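HpcH/HpaI aldolase (Desulfitobacterium hafniense, PDB 3QZ6) is a TIM-barrel protein of the HpcH/HpaI aldolase/citrate lyase family, built round a closed barrel of eight parallel strands. Local coordinates at residues Lys199-Ala204 and Met222-Glu227; Ala203-Arg206 and Val210-Phe213. All coordinates share one frame; numbering follows the deposited sequence.

Interaction 1 (Lys199-Ala204 and Met222-Glu227); sequences KVYRAA and MGWAVE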
# COMPACT_ATOMS: atom_id res chain seq x y z
N LYS A 199 -15.81 29.62 -9.95
CA LYS A 199 -16.52 29.78 -11.22
C LYS A 199 -17.17 28.47 -11.62
O LYS A 199 -18.31 28.44 -12.07
CB LYS A 199 -15.59 30.25 -12.33
CG LYS A 199 -15.26 31.73 -12.29
CD LYS A 199 -14.28 32.11 -13.39
CE LYS A 199 -13.91 33.58 -13.31
NZ LYS A 199 -12.82 33.93 -14.25
N VAL A 200 -16.43 27.37 -11.47
CA VAL A 200 -16.97 26.08 -11.86
C VAL A 200 -18.12 25.66 -10.94
O VAL A 200 -19.13 25.13 -11.41
CB VAL A 200 -15.88 24.99 -11.88
CG1 VAL A 200 -16.52 23.60 -12.07
CG2 VAL A 200 -14.86 25.30 -12.97
N TYR A 201 -17.97 25.89 -9.65
CA TYR A 201 -19.03 25.54 -8.71
C TYR A 201 -20.34 26.31 -9.01
O TYR A 201 -21.44 25.76 -8.93
CB TYR A 201 -18.58 25.79 -7.27
CG TYR A 201 -17.79 24.64 -6.65
CD1 TYR A 201 -17.40 23.54 -7.41
CD2 TYR A 201 -17.46 24.65 -5.31
CE1 TYR A 201 -16.68 22.48 -6.84
CE2 TYR A 201 -16.75 23.61 -4.73
CZ TYR A 201 -16.36 22.53 -5.50
OH TYR A 201 -15.67 21.51 -4.89
N ARG A 202 -20.22 27.59 -9.36
CA ARG A 202 -21.42 28.35 -9.72
C ARG A 202 -22.12 27.75 -10.94
O ARG A 202 -23.34 27.67 -10.98
CB ARG A 202 -21.08 29.81 -9.97
CG ARG A 202 -20.80 30.59 -8.70
CD ARG A 202 -20.48 32.04 -9.02
NE ARG A 202 -19.25 32.45 -8.36
CZ ARG A 202 -18.20 32.95 -9.01
NH1 ARG A 202 -18.26 33.11 -10.31
NH2 ARG A 202 -17.11 33.30 -8.34
N ALA A 203 -21.33 27.31 -11.92
CA ALA A 203 -21.92 26.66 -13.09
C ALA A 203 -22.55 25.32 -12.73
O ALA A 203 -23.62 24.97 -13.23
CB ALA A 203 -20.87 26.49 -14.20
N ALA A 204 -21.89 24.57 -11.86
CA ALA A 204 -22.44 23.30 -11.41
C ALA A 204 -23.82 23.53 -10.76
O ALA A 204 -24.77 22.78 -11.00
CB ALA A 204 -21.48 22.61 -10.43
N MSE A 222 -10.23 19.85 3.09
CA MSE A 222 -11.50 19.50 2.46
C MSE A 222 -12.64 20.38 3.00
O MSE A 222 -13.72 20.43 2.42
CB MSE A 222 -11.84 18.02 2.66
CG MSE A 222 -12.98 17.54 1.77
SE MSE A 222 -12.42 17.22 -0.09
CE MSE A 222 -11.22 15.77 0.38
N GLY A 223 -12.40 21.05 4.13
CA GLY A 223 -13.42 21.89 4.73
C GLY A 223 -13.97 22.91 3.75
O GLY A 223 -15.18 23.16 3.71
N TRP A 224 -13.08 23.48 2.95
CA TRP A 224 -13.45 24.48 1.95
C TRP A 224 -14.55 23.96 1.02
O TRP A 224 -15.51 24.68 0.73
CB TRP A 224 -12.22 24.89 1.13
CG TRP A 224 -12.49 26.02 0.17
CD1 TRP A 224 -12.33 27.35 0.42
CD2 TRP A 224 -12.95 25.92 -1.18
NE1 TRP A 224 -12.66 28.08 -0.69
CE2 TRP A 224 -13.05 27.22 -1.69
CE3 TRP A 224 -13.29 24.84 -2.01
CZ2 TRP A 224 -13.48 27.49 -2.99
CZ3 TRP A 224 -13.72 25.11 -3.30
CH2 TRP A 224 -13.81 26.42 -3.78
N ALA A 225 -14.40 22.73 0.56
CA ALA A 225 -15.35 22.15 -0.39
C ALA A 225 -16.65 21.77 0.31
O ALA A 225 -17.75 21.96 -0.23
CB ALA A 225 -14.74 20.92 -1.07
N VAL A 226 -16.52 21.22 1.51
CA VAL A 226 -17.69 20.80 2.28
C VAL A 226 -18.60 21.99 2.60
O VAL A 226 -19.83 21.90 2.46
CB VAL A 226 -17.27 20.05 3.56
CG1 VAL A 226 -18.46 19.87 4.50
CG2 VAL A 226 -16.66 18.68 3.18
N GLU A 227 -18.00 23.11 2.99
CA GLU A 227 -18.75 24.36 3.21
C GLU A 227 -19.59 24.74 1.99
O GLU A 227 -20.67 25.32 2.12
CB GLU A 227 -17.79 25.53 3.47
CG GLU A 227 -17.33 25.69 4.90
CD GLU A 227 -16.45 26.92 5.07
OE1 GLU A 227 -15.93 27.43 4.05
OE2 GLU A 227 -16.29 27.38 6.22
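Tyr201, on helix 191-207, reaches across to Trp224 and Ala225 on the short helix 223-227, and these three side chains make up the whole contact. The helices themselves stay well apart: the closest CA atoms, those of Tyr201 and Ala225, are 9.7 Å from each other, and the two aromatic side chains span the gap.

The main apolar meeting is between the rings. Tyr201 CE2 lies 3.7 Å from Trp224 CZ3, and CH2 of the indole is a little farther off. The ring planes are inclined at 31° and the centroid of the tyrosine ring is 5.8 Å from that of the six-membered indole ring, an oblique meeting of the two rings. Trp224 gets there through its first torsion: with CG anti to the backbone N (chi1 -174°), the indole swings out from its own helix and carries the CZ3 corner of its six-membered ring to Tyr201. Tyr201 already points at the short helix. Beyond the ring pair, Tyr201 OH passes 4.0 Å from the methyl CB of Ala225, a loose van der Waals touch.

Polar bonding is directed elsewhere. The Tyr201 hydroxyl is hydrogen-bonded to the carbonyl oxygen of Gly212 on strand 210-215, which anchors the far end of the ring to the barrel. Trp224 also meets Tyr194 edge-to-face and Arg228 in a cation-pi contact, while Phe213 packs against Trp224.

Just 108 Å² is buried between the segments, so the joint depends on shape and dispersion: a buried tyrosine, its one polar atom satisfied by the strand that follows its helix, links that helix to the next one in the outer layer of the TIM barrel.

Interaction 2 (Ala203-Arg206 and Val210-Phe213); sequences AADR and VKGF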
# COMPACT_ATOMS: atom_id res chain seq x y z
N ALA A 203 -21.33 27.31 -11.92
CA ALA A 203 -21.92 26.66 -13.09
C ALA A 203 -22.55 25.32 -12.73
O ALA A 203 -23.62 24.97 -13.23
CB ALA A 203 -20.87 26.49 -14.20
N ALA A 204 -21.89 24.57 -11.86
CA ALA A 204 -22.44 23.30 -11.41
C ALA A 204 -23.82 23.53 -10.76
O ALA A 204 -24.77 22.78 -11.00
CB ALA A 204 -21.48 22.61 -10.43
N ASP A 205 -23.91 24.56 -9.93
CA ASP A 205 -25.18 24.91 -9.30
C ASP A 205 -26.25 25.23 -10.34
O ASP A 205 -27.38 24.74 -10.25
CB ASP A 205 -25.00 26.08 -8.32
CG ASP A 205 -24.16 25.70 -7.11
OD1 ASP A 205 -24.09 24.49 -6.80
OD2 ASP A 205 -23.58 26.60 -6.46
N ARG A 206 -25.90 26.04 -11.32
CA ARG A 206 -26.83 26.40 -12.40
C ARG A 206 -27.32 25.18 -13.18
O ARG A 206 -28.48 25.13 -13.60
CB ARG A 206 -26.20 27.40 -13.36
CG ARG A 206 -26.06 28.81 -12.78
CD ARG A 206 -25.70 29.81 -13.88
NE ARG A 206 -24.36 29.59 -14.42
CZ ARG A 206 -23.26 30.17 -13.95
NH1 ARG A 206 -23.34 31.02 -12.93
NH2 ARG A 206 -22.08 29.93 -14.50
N VAL A 210 -23.39 17.65 -9.51
CA VAL A 210 -22.74 17.45 -8.21
C VAL A 210 -21.35 18.08 -8.19
O VAL A 210 -20.59 17.99 -9.16
CB VAL A 210 -22.67 15.96 -7.83
CG1 VAL A 210 -21.77 15.75 -6.63
CG2 VAL A 210 -24.06 15.41 -7.57
N LYS A 211 -21.01 18.70 -7.07
CA LYS A 211 -19.71 19.32 -6.92
C LYS A 211 -18.72 18.37 -6.23
O LYS A 211 -19.05 17.74 -5.23
CB LYS A 211 -19.86 20.64 -6.14
CG LYS A 211 -20.56 21.73 -6.97
CD LYS A 211 -20.91 22.97 -6.16
CE LYS A 211 -21.91 22.65 -5.06
NZ LYS A 211 -22.65 23.88 -4.64
N GLY A 212 -17.52 18.25 -6.80
CA GLY A 212 -16.50 17.39 -6.24
C GLY A 212 -15.27 18.22 -5.92
O GLY A 212 -15.16 19.36 -6.36
N PHE A 213 -14.36 17.66 -5.13
CA PHE A 213 -13.12 18.37 -4.82
C PHE A 213 -12.01 17.39 -4.48
O PHE A 213 -12.24 16.42 -3.76
CB PHE A 213 -13.32 19.32 -3.64
CG PHE A 213 -12.19 20.30 -3.45
CD1 PHE A 213 -12.16 21.49 -4.17
CD2 PHE A 213 -11.17 20.04 -2.55
CE1 PHE A 213 -11.12 22.40 -3.99
CE2 PHE A 213 -10.12 20.94 -2.37
CZ PHE A 213 -10.11 22.13 -3.09
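Ala204 and Asp205, neighbours on helix 191-207, each meet a different part of Lys211, at the start of the strand that follows the helix. The packed part is aliphatic. The buried methyl CB of Ala204 points at the strand and touches Lys211 CG at 3.7 Å, where the backbones come closest, with 6.6 Å between the CA atoms of Ala204 and Lys211. Leu163 and Val171 close in on the same alanine.

On the solvent side the contact becomes ionic. Asp205 is exposed, and its carboxylate meets the ammonium end of Lys211 in a hydrogen-bonded salt bridge, Lys211 NZ to Asp205 OD1 at 2.7 Å, received on the syn lone pair of that oxygen. OD2 stays farther from NZ, at 3.4 Å, so the grip is one-sided. The lysine chain is bent at chi3 (-63°), which turns its end toward the carboxylate, the two side chains crossing at about a right angle.

Lys211 NZ also donates to the carbonyl oxygen of Arg228. With a carboxylate and a carbonyl sharing its ammonium group, the lysine is probably kept charged, and it ties the end of helix 191-207 to its strand and to the backbone at Arg228.

Overall arrangement
The centres of interactions 1 and 2 are 7 Å apart, on the same side of the chain's centre. Both use helix 191-207, sharing Ala203 and Ala204; along the chain the helix leads into strand 210-215, the seventh of the barrel, and then into helix 223-227. Interaction 2 joins the helix to its following strand, whereas interaction 1 reaches past that strand to the next helix. They touch directly: Tyr201 CG packs on Lys211 CD at 3.6 Å, and Ala225 CB on Phe213 CB at 3.3 Å. Helix, strand and short helix are thus packed together as one sector of the TIM barrel wall.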